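Local coordinates for kelch domain-containing protein (Colletotrichum graminicola M1.001, PDB 5C86) that oxidises alcohols as a fungal member of the AA5 galactose oxidase and glyoxal oxidase family, probably through a single copper centre, at residues F237-G242 and Y276-A281; G247-S252 and M297-L302. One frame throughout, in Å; residues are numbered along the deposited sequence.

Contact 1 (F237-G242 and Y276-A281); sequences FTYGGG and YNRGFA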
loop_
_atom_site.group_PDB
_atom_site.type_symbol
_atom_site.label_atom_id
_atom_site.label_comp_id
_atom_site.label_asym_id
_atom_site.label_seq_id
_atom_site.Cartn_x
_atom_site.Cartn_y
_atom_site.Cartn_z
ATOM N N PHE A 237 -6.701 -0.245 10.437
ATOM C CA PHE A 237 -5.900 -0.916 11.439
ATOM C C PHE A 237 -4.555 -0.238 11.460
ATOM O O PHE A 237 -4.006 0.128 10.383
ATOM C CB PHE A 237 -5.679 -2.356 10.988
ATOM C CG PHE A 237 -4.590 -3.102 11.696
ATOM C CD1 PHE A 237 -4.779 -3.595 12.989
ATOM C CD2 PHE A 237 -3.435 -3.409 11.042
ATOM C CE1 PHE A 237 -3.834 -4.313 13.627
ATOM C CE2 PHE A 237 -2.447 -4.161 11.694
ATOM C CZ PHE A 237 -2.665 -4.671 12.960
ATOM N N THR A 238 -3.998 -0.050 12.651
ATOM C CA THR A 238 -2.645 0.547 12.816
ATOM C C THR A 238 -1.812 -0.275 13.676
ATOM O O THR A 238 -2.335 -0.932 14.597
ATOM C CB THR A 238 -2.680 1.964 13.393
ATOM O OG1 THR A 238 -3.042 1.928 14.811
ATOM C CG2 THR A 238 -3.628 2.877 12.585
ATOM N N TYR A 239 -0.474 -0.346 13.451
ATOM C CA TYR A 239 0.384 -1.244 14.218
ATOM C C TYR A 239 1.785 -0.675 14.329
ATOM O O TYR A 239 2.388 -0.339 13.326
ATOM C CB TYR A 239 0.509 -2.646 13.566
ATOM C CG TYR A 239 1.193 -3.661 14.454
ATOM C CD1 TYR A 239 0.457 -4.255 15.456
ATOM C CD2 TYR A 239 2.515 -3.960 14.354
ATOM C CE1 TYR A 239 1.008 -5.150 16.328
ATOM C CE2 TYR A 239 3.105 -4.856 15.222
ATOM C CZ TYR A 239 2.305 -5.475 16.177
ATOM O OH TYR A 239 2.844 -6.416 17.066
ATOM N N GLY A 240 2.345 -0.765 15.520
ATOM C CA GLY A 240 3.787 -0.630 15.708
ATOM C C GLY A 240 4.371 0.734 15.462
ATOM O O GLY A 240 3.705 1.760 15.563
ATOM N N GLY A 241 5.646 0.720 15.042
ATOM C CA GLY A 241 6.376 1.967 14.869
ATOM C C GLY A 241 7.161 2.405 16.112
ATOM O O GLY A 241 7.096 1.813 17.186
ATOM N N GLY A 242 7.857 3.499 15.968
ATOM C CA GLY A 242 8.728 3.998 17.038
ATOM C C GLY A 242 8.604 5.483 17.278
ATOM O O GLY A 242 8.249 6.271 16.394
ATOM N N TYR A 276 4.910 -9.423 18.483
ATOM C CA TYR A 276 6.219 -8.943 18.046
ATOM C C TYR A 276 6.189 -7.469 17.781
ATOM O O TYR A 276 5.416 -7.009 16.905
ATOM C CB TYR A 276 6.622 -9.728 16.815
ATOM C CG TYR A 276 6.710 -11.205 17.024
ATOM C CD1 TYR A 276 7.722 -11.754 17.840
ATOM C CD2 TYR A 276 5.812 -12.088 16.409
ATOM C CE1 TYR A 276 7.780 -13.110 18.049
ATOM C CE2 TYR A 276 5.884 -13.421 16.617
ATOM C CZ TYR A 276 6.878 -13.920 17.428
ATOM O OH TYR A 276 6.933 -15.303 17.650
ATOM N N ASN A 277 6.999 -6.707 18.483
ATOM C CA ASN A 277 7.135 -5.258 18.207
ATOM C C ASN A 277 7.892 -5.029 16.894
ATOM O O ASN A 277 8.841 -5.760 16.567
ATOM C CB ASN A 277 7.775 -4.518 19.323
ATOM C CG ASN A 277 9.131 -5.094 19.753
ATOM O OD1 ASN A 277 9.329 -6.301 19.824
ATOM N ND2 ASN A 277 10.063 -4.184 20.053
ATOM N N ARG A 278 7.346 -4.154 16.052
ATOM C CA ARG A 278 7.894 -3.949 14.704
ATOM C C ARG A 278 8.002 -2.525 14.298
ATOM O O ARG A 278 7.004 -1.755 14.356
ATOM C CB ARG A 278 6.992 -4.591 13.641
ATOM C CG ARG A 278 6.773 -6.098 13.845
ATOM C CD ARG A 278 5.758 -6.641 12.836
ATOM N NE ARG A 278 5.181 -7.920 13.237
ATOM C CZ ARG A 278 5.658 -9.121 12.950
ATOM N NH1 ARG A 278 6.718 -9.250 12.195
ATOM N NH2 ARG A 278 5.042 -10.200 13.413
ATOM N N GLY A 279 9.185 -2.139 13.796
ATOM C CA GLY A 279 9.422 -0.917 13.033
ATOM C C GLY A 279 9.973 -1.307 11.671
ATOM O O GLY A 279 10.801 -2.232 11.552
ATOM N N PHE A 280 9.441 -0.661 10.646
ATOM C CA PHE A 280 9.813 -0.978 9.231
ATOM C C PHE A 280 9.157 -2.250 8.702
ATOM O O PHE A 280 9.560 -2.767 7.647
ATOM C CB PHE A 280 11.354 -1.005 8.936
ATOM C CG PHE A 280 12.117 0.166 9.495
ATOM C CD1 PHE A 280 11.731 1.484 9.286
ATOM C CD2 PHE A 280 13.239 -0.057 10.308
ATOM C CE1 PHE A 280 12.423 2.542 9.860
ATOM C CE2 PHE A 280 13.927 1.028 10.868
ATOM C CZ PHE A 280 13.479 2.310 10.674
ATOM N N ALA A 281 8.080 -2.702 9.340
ATOM C CA ALA A 281 7.273 -3.783 8.794
ATOM C C ALA A 281 6.399 -3.313 7.665
ATOM O O ALA A 281 6.385 -2.125 7.315
ATOM C CB ALA A 281 6.446 -4.511 9.836
#
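Tyr239 and Gly241, on strand 235-239 and among the glycines that follow it, each give a hydrogen bond to a backbone carbonyl of the loop 276-281. Tyr239 OH donates to Tyr276 O over 2.6 Å; the oxygen lies at the edge of the phenol ring, in its plane, while the hydroxyl approaches from above the carbonyl group, about 50° out of its plane. From the backbone, Gly241 N reaches Arg278 O at 2.9 Å, almost straight at 176°. Beside it Gly240, at positive phi, brings its CA to 3.7 Å from Arg278 O.

Apolar contact runs alongside. Arg278 leaves its backbone with CG anti to the carbonyl carbon (chi1 -58°) and stays extended to NE, which carries its CD past Tyr239 CE2 at 4.0 Å, ring and guanidinium planes oblique to each other. The charged end is held by Glu313, through a salt bridge, and by the carbonyls of Thr311 and Gly295.

In the beta-propeller this joins one four-stranded blade, 225-270, to the loop entering the next, 282-324. The arginine's charge is met elsewhere and the tyrosine meets mainly the CG-CD stem, with CE2 at the edge of the guanidinium, so across this contact the hydrogen bonds are between neutral groups.

Contact 2 (G247-S252 and M297-L302); sequences GYDSTS and MQKMWL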
loop_
_atom_site.group_PDB
_atom_site.type_symbol
_atom_site.label_atom_id
_atom_site.label_comp_id
_atom_site.label_asym_id
_atom_site.label_seq_id
_atom_site.Cartn_x
_atom_site.Cartn_y
_atom_site.Cartn_z
ATOM N N GLY A 247 16.587 4.752 16.654
ATOM C CA GLY A 247 17.114 4.898 18.013
ATOM C C GLY A 247 16.244 4.435 19.158
ATOM O O GLY A 247 16.714 4.376 20.308
ATOM N N TYR A 248 15.005 4.097 18.891
ATOM C CA TYR A 248 14.091 3.602 19.904
ATOM C C TYR A 248 13.647 2.203 19.597
ATOM O O TYR A 248 13.690 1.751 18.469
ATOM C CB TYR A 248 12.845 4.464 19.890
ATOM C CG TYR A 248 13.078 5.883 20.312
ATOM C CD1 TYR A 248 13.039 6.212 21.668
ATOM C CD2 TYR A 248 13.405 6.836 19.415
ATOM C CE1 TYR A 248 13.271 7.521 22.076
ATOM C CE2 TYR A 248 13.618 8.152 19.797
ATOM C CZ TYR A 248 13.578 8.457 21.130
ATOM O OH TYR A 248 13.802 9.746 21.505
ATOM N N ASP A 249 13.083 1.558 20.613
ATOM C CA ASP A 249 12.441 0.233 20.415
ATOM C C ASP A 249 11.093 0.501 19.781
ATOM O O ASP A 249 10.383 1.397 20.229
ATOM C CB ASP A 249 12.231 -0.543 21.712
ATOM C CG ASP A 249 13.523 -1.160 22.215
ATOM O OD1 ASP A 249 14.256 -1.822 21.427
ATOM O OD2 ASP A 249 13.783 -1.031 23.396
ATOM N N SER A 250 10.778 -0.239 18.727
ATOM C CA SER A 250 9.437 -0.161 18.151
ATOM C C SER A 250 8.461 -0.755 19.171
ATOM O O SER A 250 8.813 -1.405 20.154
ATOM C CB SER A 250 9.411 -0.949 16.876
ATOM O OG SER A 250 9.708 -2.324 17.069
ATOM N N THR A 251 7.194 -0.561 18.889
ATOM C CA THR A 251 6.128 -1.160 19.712
ATOM C C THR A 251 5.360 -2.254 19.006
ATOM O O THR A 251 5.517 -2.476 17.796
ATOM C CB THR A 251 5.087 -0.128 20.149
ATOM O OG1 THR A 251 4.150 0.133 19.083
ATOM C CG2 THR A 251 5.699 1.109 20.646
ATOM N N SER A 252 4.510 -2.925 19.785
ATOM C CA SER A 252 3.606 -3.895 19.305
ATOM C C SER A 252 2.177 -3.357 19.496
ATOM O O SER A 252 1.227 -4.153 19.543
ATOM C CB SER A 252 3.797 -5.270 19.986
ATOM O OG SER A 252 3.763 -5.107 21.421
ATOM N N MET A 297 11.801 -4.681 12.678
ATOM C CA MET A 297 12.793 -4.941 13.752
ATOM C C MET A 297 12.387 -4.327 15.038
ATOM O O MET A 297 11.471 -3.485 15.092
ATOM C CB MET A 297 14.154 -4.393 13.280
ATOM C CG MET A 297 14.233 -2.882 13.196
ATOM S SD MET A 297 15.521 -2.186 12.132
ATOM C CE MET A 297 17.038 -2.796 12.913
ATOM N N GLN A 298 13.100 -4.694 16.103
ATOM C CA GLN A 298 12.831 -4.171 17.427
ATOM C C GLN A 298 13.493 -2.865 17.692
ATOM O O GLN A 298 12.847 -1.827 17.801
ATOM C CB GLN A 298 13.263 -5.215 18.483
ATOM C CG GLN A 298 12.553 -6.530 18.280
ATOM C CD GLN A 298 12.900 -7.465 19.385
ATOM O OE1 GLN A 298 13.997 -7.934 19.452
ATOM N NE2 GLN A 298 11.979 -7.685 20.269
ATOM N N LYS A 299 14.820 -2.831 17.772
ATOM C CA LYS A 299 15.506 -1.560 17.969
ATOM C C LYS A 299 15.827 -0.921 16.621
ATOM O O LYS A 299 16.599 -1.491 15.817
ATOM C CB LYS A 299 16.757 -1.794 18.817
ATOM C CG LYS A 299 17.681 -0.590 18.994
ATOM C CD LYS A 299 17.078 0.456 19.893
ATOM C CE LYS A 299 18.080 1.555 20.243
ATOM N NZ LYS A 299 18.971 1.241 21.393
ATOM N N MET A 300 15.224 0.222 16.340
ATOM C CA MET A 300 15.172 0.672 14.921
ATOM C C MET A 300 16.490 1.351 14.535
ATOM O O MET A 300 16.784 2.411 15.054
ATOM C CB MET A 300 13.970 1.584 14.728
ATOM C CG MET A 300 12.664 0.796 14.832
ATOM S SD MET A 300 11.231 1.907 15.034
ATOM C CE MET A 300 11.224 2.666 13.460
ATOM N N TRP A 301 17.101 0.774 13.492
ATOM C CA TRP A 301 18.272 1.334 12.810
ATOM C C TRP A 301 18.168 1.048 11.325
ATOM O O TRP A 301 17.633 -0.006 10.916
ATOM C CB TRP A 301 19.569 0.727 13.307
ATOM C CG TRP A 301 19.903 0.989 14.746
ATOM C CD1 TRP A 301 20.009 0.050 15.672
ATOM C CD2 TRP A 301 20.126 2.253 15.417
ATOM N NE1 TRP A 301 20.364 0.609 16.867
ATOM C CE2 TRP A 301 20.357 1.969 16.741
ATOM C CE3 TRP A 301 20.136 3.598 15.008
ATOM C CZ2 TRP A 301 20.625 2.995 17.684
ATOM C CZ3 TRP A 301 20.400 4.601 15.949
ATOM C CH2 TRP A 301 20.629 4.260 17.265
ATOM N N LEU A 302 18.684 1.961 10.546
ATOM C CA LEU A 302 18.600 1.853 9.096
ATOM C C LEU A 302 19.668 0.885 8.558
ATOM O O LEU A 302 20.751 0.751 9.130
ATOM C CB LEU A 302 18.707 3.209 8.429
ATOM C CG LEU A 302 17.818 4.339 8.957
ATOM C CD1 LEU A 302 17.840 5.513 8.047
ATOM C CD2 LEU A 302 16.390 3.832 9.103
#
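Ser250 turns its hydroxyl between its own backbone N and carbonyl carbon (chi1 61°), which sets OG 2.9 Å from Met297 O; the donor lies in the carbonyl plane, on a lone pair. Lys299 starts with CG anti to the backbone N (chi1 174°) and then bends at chi2 and chi4, folding its aliphatic chain back along the 247-252 backbone until CE comes 3.1 Å from Gly247 O. Its ammonium group does not meet Asp249: NZ and Asp249 OD1 stay 5.6 Å apart, and that carboxylate oxygen lies instead against Lys299 CB.

Between the backbones run three bonds, each 171° at the hydrogen. Met300 N to Tyr248 O, at 3.0 Å, and Ser250 N to Gln298 O flank the antiparallel, non-hydrogen-bonded pair Asp249-Lys299, a single beta bridge; the bond from Gly247 N to Met300 O lies beyond it. Asp249 CA adds a CA-H...O contact to Gln298 O. In the propeller both segments belong to loops that connect neighbouring strands inside a blade, 235-239 to 254-258 and 291-294 to 313-316, so the bridge ties the loops of two successive blades together.

At one end Trp301 lays its six-membered ring over Gly247 CA, a CH-pi contact 4.0 Å from the centroid. On the buried side Met300 SD packs 3.9 Å from Ser250 CB. Met297, whose SD receives a weak bond from Trp301 N, has its side chain about 10 Å from that of His335, a copper ligand in this protein although no metal is bound here.

How the contacts relate
Both contacts lie where the blade 225-270 meets the next, 282-324, but at different depths. Contact 1 is buried, about 15 Å from the centre of the chain, and pairs strand 235-239 and the glycines after it with the connection between blades; contact 2, about 21 Å out and partly exposed, pairs loops from within each blade. Their segments alternate along the chain. Probable backbone hydrogen bonds, Gly241 O to Thr251 N and Gly279 O to Met297 N, stitch them together, and Asn277 reaches both Ser250 and Gln298. The inner contact relies heavily on a tyrosine side chain, the outer mainly on backbone pairing, with one serine hydroxyl bond, flanked by long or aromatic side chains.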